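Local coordinates for protein dimethyladenosine transferase, putative (Plasmodium falciparum, PDB 2H1R) that probably methylates adenines of ribosomal RNA to N6,N6-dimethyladenine, using S-adenosyl-L-methionine as methyl donor, at residues D209-I214 against L283-E288; D44-I49 against V58-L63. All coordinates share one frame; numbering follows the deposited sequence. Where two conformers were deposited one is given.

Contact 1 (D209-I214 against L283-E288); sequences DNLLRI and LKLLLE
L211 carries the contact by dividing its two methyls between consecutive leucines, L285 and L286, of the facing helix. Its CD2 presses against the base of L286 rather than its tip, lying 3.9 Å from L286 CB and at the same 3.9 Å range from the L286 backbone N. The other methyl, CD1, reaches L285 CD2 at 4.2 Å, a looser meeting of branch ends. With CG swung opposite the backbone N (chi1 170°), the L211 side chain reaches out from its helix toward L285 and L286. L286 also holds its CG anti to the backbone N, and its side chain runs slantwise past that of L211 instead of meeting it end-on. The approach is close, with the CA atoms of L211 and L286 7.4 Å apart, and it is wholly apolar; no hydrogen bond joins the two segments.

One turn of helix 205-216 pairs D209 with R213: R213 NE donates to D209 OD2 over 3.1 Å, nearly straight at 162°. The carboxylate oxygen lies almost in the guanidinium plane, whereas the donor stands 37° out of the carboxylate plane. D209 OD1 meanwhile binds R159 and N163, tying this side to helix 159-167. F296 of the C-terminal tail touches both L211 and L286, and helix 223-227 touches L211 through F227 and L285 through L223, so both elements bridge helices 205-216 and 279-291.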
loop_
_atom_site.group_PDB
_atom_site.type_symbol
_atom_site.label_atom_id
_atom_site.label_comp_id
_atom_site.label_asym_id
_atom_site.label_seq_id
_atom_site.Cartn_x
_atom_site.Cartn_y
_atom_site.Cartn_z
ATOM N N ASP A 209 -8.651 7.912 -2.151
ATOM C CA ASP A 209 -7.425 8.603 -1.800
ATOM C C ASP A 209 -7.644 10.126 -1.722
ATOM O O ASP A 209 -7.023 10.808 -0.894
ATOM C CB ASP A 209 -6.273 8.244 -2.751
ATOM C CG ASP A 209 -4.929 8.738 -2.244
ATOM O OD1 ASP A 209 -4.478 8.330 -1.131
ATOM O OD2 ASP A 209 -4.355 9.565 -2.957
ATOM N N ASN A 210 -8.516 10.671 -2.563
ATOM C CA ASN A 210 -8.747 12.119 -2.505
ATOM C C ASN A 210 -9.542 12.533 -1.280
ATOM O O ASN A 210 -9.269 13.592 -0.683
ATOM C CB ASN A 210 -9.428 12.644 -3.769
ATOM C CG ASN A 210 -8.493 12.715 -4.947
ATOM O OD1 ASN A 210 -7.270 12.639 -4.808
ATOM N ND2 ASN A 210 -9.062 12.876 -6.124
ATOM N N LEU A 211 -10.510 11.708 -0.911
ATOM C CA LEU A 211 -11.278 11.911 0.340
ATOM C C LEU A 211 -10.322 11.868 1.539
ATOM O O LEU A 211 -10.382 12.727 2.435
ATOM C CB LEU A 211 -12.367 10.841 0.501
ATOM C CG LEU A 211 -13.084 10.770 1.864
ATOM C CD1 LEU A 211 -13.890 12.045 2.186
ATOM C CD2 LEU A 211 -13.994 9.545 1.982
ATOM N N LEU A 212 -9.439 10.881 1.553
ATOM C CA LEU A 212 -8.430 10.813 2.629
ATOM C C LEU A 212 -7.498 12.000 2.671
ATOM O O LEU A 212 -7.136 12.434 3.756
ATOM C CB LEU A 212 -7.627 9.504 2.606
ATOM C CG LEU A 212 -8.432 8.233 2.951
ATOM C CD1 LEU A 212 -7.515 7.038 2.754
ATOM C CD2 LEU A 212 -8.932 8.195 4.368
ATOM N N ARG A 213 -7.085 12.517 1.519
ATOM C CA ARG A 213 -6.238 13.725 1.484
ATOM C C ARG A 213 -6.948 14.959 2.076
ATOM O O ARG A 213 -6.332 15.748 2.822
ATOM C CB ARG A 213 -5.737 14.010 0.063
ATOM C CG ARG A 213 -4.635 13.028 -0.368
ATOM C CD ARG A 213 -4.297 13.260 -1.848
ATOM N NE ARG A 213 -3.269 12.364 -2.343
ATOM C CZ ARG A 213 -1.965 12.636 -2.295
ATOM N NH1 ARG A 213 -1.549 13.762 -1.746
ATOM N NH2 ARG A 213 -1.075 11.770 -2.777
ATOM N N ILE A 214 -8.239 15.099 1.804
ATOM C CA ILE A 214 -9.005 16.174 2.412
ATOM C C ILE A 214 -9.018 16.048 3.932
ATOM O O ILE A 214 -8.716 17.018 4.649
ATOM C CB ILE A 214 -10.476 16.224 1.884
ATOM C CG1 ILE A 214 -10.494 16.526 0.394
ATOM C CG2 ILE A 214 -11.268 17.307 2.605
ATOM C CD1 ILE A 214 -11.887 16.395 -0.227
ATOM N N LEU A 283 -15.005 4.207 4.519
ATOM C CA LEU A 283 -15.838 3.525 3.483
ATOM C C LEU A 283 -17.287 3.983 3.572
ATOM O O LEU A 283 -17.925 4.251 2.523
ATOM C CB LEU A 283 -15.759 2.004 3.703
ATOM C CG LEU A 283 -14.526 1.291 3.128
ATOM C CD1 LEU A 283 -14.536 -0.164 3.630
ATOM C CD2 LEU A 283 -14.445 1.338 1.588
ATOM N N LYS A 284 -17.805 4.134 4.804
ATOM C CA LYS A 284 -19.167 4.657 5.020
ATOM C C LYS A 284 -19.324 6.090 4.547
ATOM O O LYS A 284 -20.315 6.438 3.899
ATOM C CB LYS A 284 -19.542 4.658 6.499
ATOM C CG LYS A 284 -20.047 3.393 7.031
ATOM C CD LYS A 284 -20.433 3.587 8.510
ATOM N N LEU A 285 -18.338 6.931 4.878
ATOM C CA LEU A 285 -18.330 8.320 4.436
ATOM C C LEU A 285 -18.312 8.443 2.902
ATOM O O LEU A 285 -19.066 9.246 2.303
ATOM C CB LEU A 285 -17.089 9.005 5.016
ATOM C CG LEU A 285 -17.015 10.512 5.153
ATOM C CD1 LEU A 285 -18.215 11.016 5.960
ATOM C CD2 LEU A 285 -15.655 10.896 5.857
ATOM N N LEU A 286 -17.446 7.660 2.257
ATOM C CA LEU A 286 -17.349 7.727 0.784
ATOM C C LEU A 286 -18.710 7.304 0.181
ATOM O O LEU A 286 -19.242 7.961 -0.750
ATOM C CB LEU A 286 -16.220 6.795 0.307
ATOM C CG LEU A 286 -15.945 6.784 -1.209
ATOM C CD1 LEU A 286 -15.684 8.212 -1.769
ATOM C CD2 LEU A 286 -14.783 5.861 -1.527
ATOM N N LEU A 287 -19.260 6.222 0.712
ATOM C CA LEU A 287 -20.541 5.652 0.217
ATOM C C LEU A 287 -21.690 6.662 0.333
ATOM O O LEU A 287 -22.435 6.874 -0.627
ATOM C CB LEU A 287 -20.879 4.340 0.948
ATOM C CG LEU A 287 -22.163 3.595 0.535
ATOM C CD1 LEU A 287 -21.872 2.749 -0.681
ATOM C CD2 LEU A 287 -22.648 2.651 1.652
ATOM N N GLU A 288 -21.809 7.300 1.501
ATOM C CA GLU A 288 -22.833 8.357 1.702
ATOM C C GLU A 288 -22.652 9.655 0.907
ATOM O O GLU A 288 -23.643 10.184 0.366
ATOM C CB GLU A 288 -23.063 8.616 3.200
ATOM C CG GLU A 288 -23.446 7.342 3.929
ATOM C CD GLU A 288 -24.871 6.844 3.646
ATOM O OE1 GLU A 288 -25.670 7.574 3.010
ATOM O OE2 GLU A 288 -25.188 5.716 4.094
#

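Contact 2 (D44-I49 against V58-L63); sequences DIVLEI and VKLLPL
The carboxylate of E48 turns one flat face to L60: the methyl CD1 of L60 stands almost straight above the carboxylate carbon, 4.0 Å from E48 CD, and 4.1 Å from E48 OE1. This is an apolar cover, not a polar bond; the charged end is held by T57, whose OG1 hydrogen-bonds to OE1 just ahead of the 58-63 segment. E48 gets there with CG anti to the backbone N (chi1 -177°) and the chain extended beyond it, which carries the carboxylate clear of the strand, and the last torsion (chi3 18°) turns its broad side to the leucine.

Two residues back on the same side of the strand, V46 supplies the other wall. Its CG1 nestles into the fork of L60, 4.0 Å from CD1 and 4.1 Å from CD2, the two side chains crossing at roughly a right angle. L60 CD1 therefore rests on V46 and E48 at once, while the intervening L47 points to the other side of the sheet. I35 of helix 28-38, V67 and T111 enclose L60 further.

Helix 57-60 here packs on the first strand of a beta-alpha-beta unit whose second strand, 66-70, runs parallel beside 45-49. This is the nucleotide-binding start of the Rossmann-like fold of class I methyltransferases: the strand leads straight into G50, a predicted S-adenosyl-L-methionine ligand.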
loop_
_atom_site.group_PDB
_atom_site.type_symbol
_atom_site.label_atom_id
_atom_site.label_comp_id
_atom_site.label_asym_id
_atom_site.label_seq_id
_atom_site.Cartn_x
_atom_site.Cartn_y
_atom_site.Cartn_z
ATOM N N ASP A 44 3.168 -21.381 -7.499
ATOM C CA ASP A 44 3.284 -19.893 -7.365
ATOM C C ASP A 44 4.419 -19.308 -8.194
ATOM O O ASP A 44 5.534 -19.824 -8.169
ATOM C CB ASP A 44 3.560 -19.509 -5.897
ATOM C CG ASP A 44 2.324 -19.574 -5.014
ATOM O OD1 ASP A 44 1.193 -19.480 -5.571
ATOM O OD2 ASP A 44 2.478 -19.679 -3.759
ATOM N N ILE A 45 4.155 -18.223 -8.904
ATOM C CA ILE A 45 5.204 -17.365 -9.490
ATOM C C ILE A 45 5.610 -16.337 -8.412
ATOM O O ILE A 45 4.724 -15.662 -7.827
ATOM C CB ILE A 45 4.685 -16.599 -10.732
ATOM C CG1 ILE A 45 4.293 -17.601 -11.848
ATOM C CG2 ILE A 45 5.707 -15.521 -11.219
ATOM C CD1 ILE A 45 3.465 -17.002 -12.956
ATOM N N VAL A 46 6.921 -16.222 -8.159
ATOM C CA VAL A 46 7.448 -15.301 -7.154
ATOM C C VAL A 46 8.141 -14.131 -7.895
ATOM O O VAL A 46 9.009 -14.353 -8.756
ATOM C CB VAL A 46 8.428 -16.033 -6.181
ATOM C CG1 VAL A 46 9.099 -15.052 -5.209
ATOM C CG2 VAL A 46 7.708 -17.115 -5.369
ATOM N N LEU A 47 7.754 -12.895 -7.563
ATOM C CA LEU A 47 8.474 -11.689 -8.009
ATOM C C LEU A 47 9.450 -11.279 -6.904
ATOM O O LEU A 47 9.038 -11.039 -5.748
ATOM C CB LEU A 47 7.484 -10.529 -8.268
ATOM C CG LEU A 47 8.070 -9.167 -8.680
ATOM C CD1 LEU A 47 8.773 -9.258 -10.025
ATOM C CD2 LEU A 47 6.946 -8.137 -8.727
ATOM N N GLU A 48 10.738 -11.238 -7.223
ATOM C CA GLU A 48 11.751 -10.812 -6.241
ATOM C C GLU A 48 12.303 -9.480 -6.730
ATOM O O GLU A 48 12.820 -9.382 -7.844
ATOM C CB GLU A 48 12.890 -11.822 -6.096
ATOM C CG GLU A 48 13.902 -11.427 -5.018
ATOM C CD GLU A 48 15.148 -12.290 -4.960
ATOM O OE1 GLU A 48 15.452 -13.020 -5.945
ATOM O OE2 GLU A 48 15.850 -12.235 -3.904
ATOM N N ILE A 49 12.150 -8.447 -5.915
ATOM C CA ILE A 49 12.652 -7.119 -6.284
ATOM C C ILE A 49 13.927 -6.881 -5.484
ATOM O O ILE A 49 13.885 -6.814 -4.243
ATOM C CB ILE A 49 11.624 -6.002 -5.981
ATOM C CG1 ILE A 49 10.283 -6.291 -6.650
ATOM C CG2 ILE A 49 12.176 -4.649 -6.437
ATOM C CD1 ILE A 49 9.209 -5.257 -6.290
ATOM N N VAL A 58 18.190 -18.175 -4.341
ATOM C CA VAL A 58 18.472 -19.601 -4.356
ATOM C C VAL A 58 17.559 -20.379 -3.402
ATOM O O VAL A 58 17.360 -21.590 -3.564
ATOM C CB VAL A 58 19.987 -19.899 -4.125
ATOM C CG1 VAL A 58 20.841 -19.217 -5.222
ATOM C CG2 VAL A 58 20.463 -19.489 -2.718
ATOM N N LYS A 59 16.975 -19.677 -2.424
ATOM C CA LYS A 59 16.084 -20.324 -1.472
ATOM C C LYS A 59 14.658 -20.339 -1.981
ATOM O O LYS A 59 13.855 -21.209 -1.566
ATOM C CB LYS A 59 16.124 -19.629 -0.096
ATOM C CG LYS A 59 17.427 -19.815 0.679
ATOM C CD LYS A 59 17.466 -18.904 1.905
ATOM C CE LYS A 59 16.512 -19.346 3.016
ATOM N NZ LYS A 59 17.009 -20.600 3.655
ATOM N N LEU A 60 14.332 -19.363 -2.831
ATOM C CA LEU A 60 12.997 -19.247 -3.472
ATOM C C LEU A 60 12.748 -20.262 -4.602
ATOM O O LEU A 60 11.670 -20.818 -4.722
ATOM C CB LEU A 60 12.796 -17.830 -4.046
ATOM C CG LEU A 60 12.715 -16.654 -3.042
ATOM C CD1 LEU A 60 12.830 -15.364 -3.823
ATOM C CD2 LEU A 60 11.426 -16.695 -2.248
ATOM N N LEU A 61 13.755 -20.450 -5.427
ATOM C CA LEU A 61 13.675 -21.279 -6.649
ATOM C C LEU A 61 13.176 -22.757 -6.495
ATOM O O LEU A 61 12.373 -23.225 -7.307
ATOM C CB LEU A 61 15.013 -21.201 -7.383
ATOM C CG LEU A 61 15.343 -19.882 -8.104
ATOM C CD1 LEU A 61 16.796 -19.778 -8.413
ATOM C CD2 LEU A 61 14.507 -19.775 -9.386
ATOM N N PRO A 62 13.687 -23.499 -5.511
ATOM C CA PRO A 62 13.149 -24.852 -5.248
ATOM C C PRO A 62 11.729 -24.851 -4.663
ATOM O O PRO A 62 11.066 -25.894 -4.678
ATOM C CB PRO A 62 14.174 -25.454 -4.278
ATOM C CG PRO A 62 14.765 -24.235 -3.590
ATOM C CD PRO A 62 14.832 -23.184 -4.622
ATOM N N LEU A 63 11.238 -23.675 -4.216
ATOM C CA LEU A 63 9.893 -23.556 -3.649
ATOM C C LEU A 63 8.852 -23.153 -4.660
ATOM O O LEU A 63 7.755 -23.725 -4.686
ATOM C CB LEU A 63 9.855 -22.597 -2.437
ATOM C CG LEU A 63 10.796 -22.947 -1.305
ATOM C CD1 LEU A 63 10.789 -21.803 -0.298
ATOM C CD2 LEU A 63 10.432 -24.269 -0.611
#

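In the fold
Both contacts are buried, yet they belong to different halves of the molecule, on opposite sides of the chain's centre and about 37 Å apart between centres. Contact 2 lies in the Rossmann-like methyltransferase domain, between a strand of the central sheet and the short helix that follows it, only a few residues along the chain. Contact 1 joins two helices far apart in sequence, within the helical C-terminal part. No secondary-structure element is shared. The chemistry differs accordingly: contact 1 meets through leucines alone, with the D209-R213 salt bridge lying away from the leucines, whereas contact 2 brings an acidic side chain into the interface close to the predicted cofactor site.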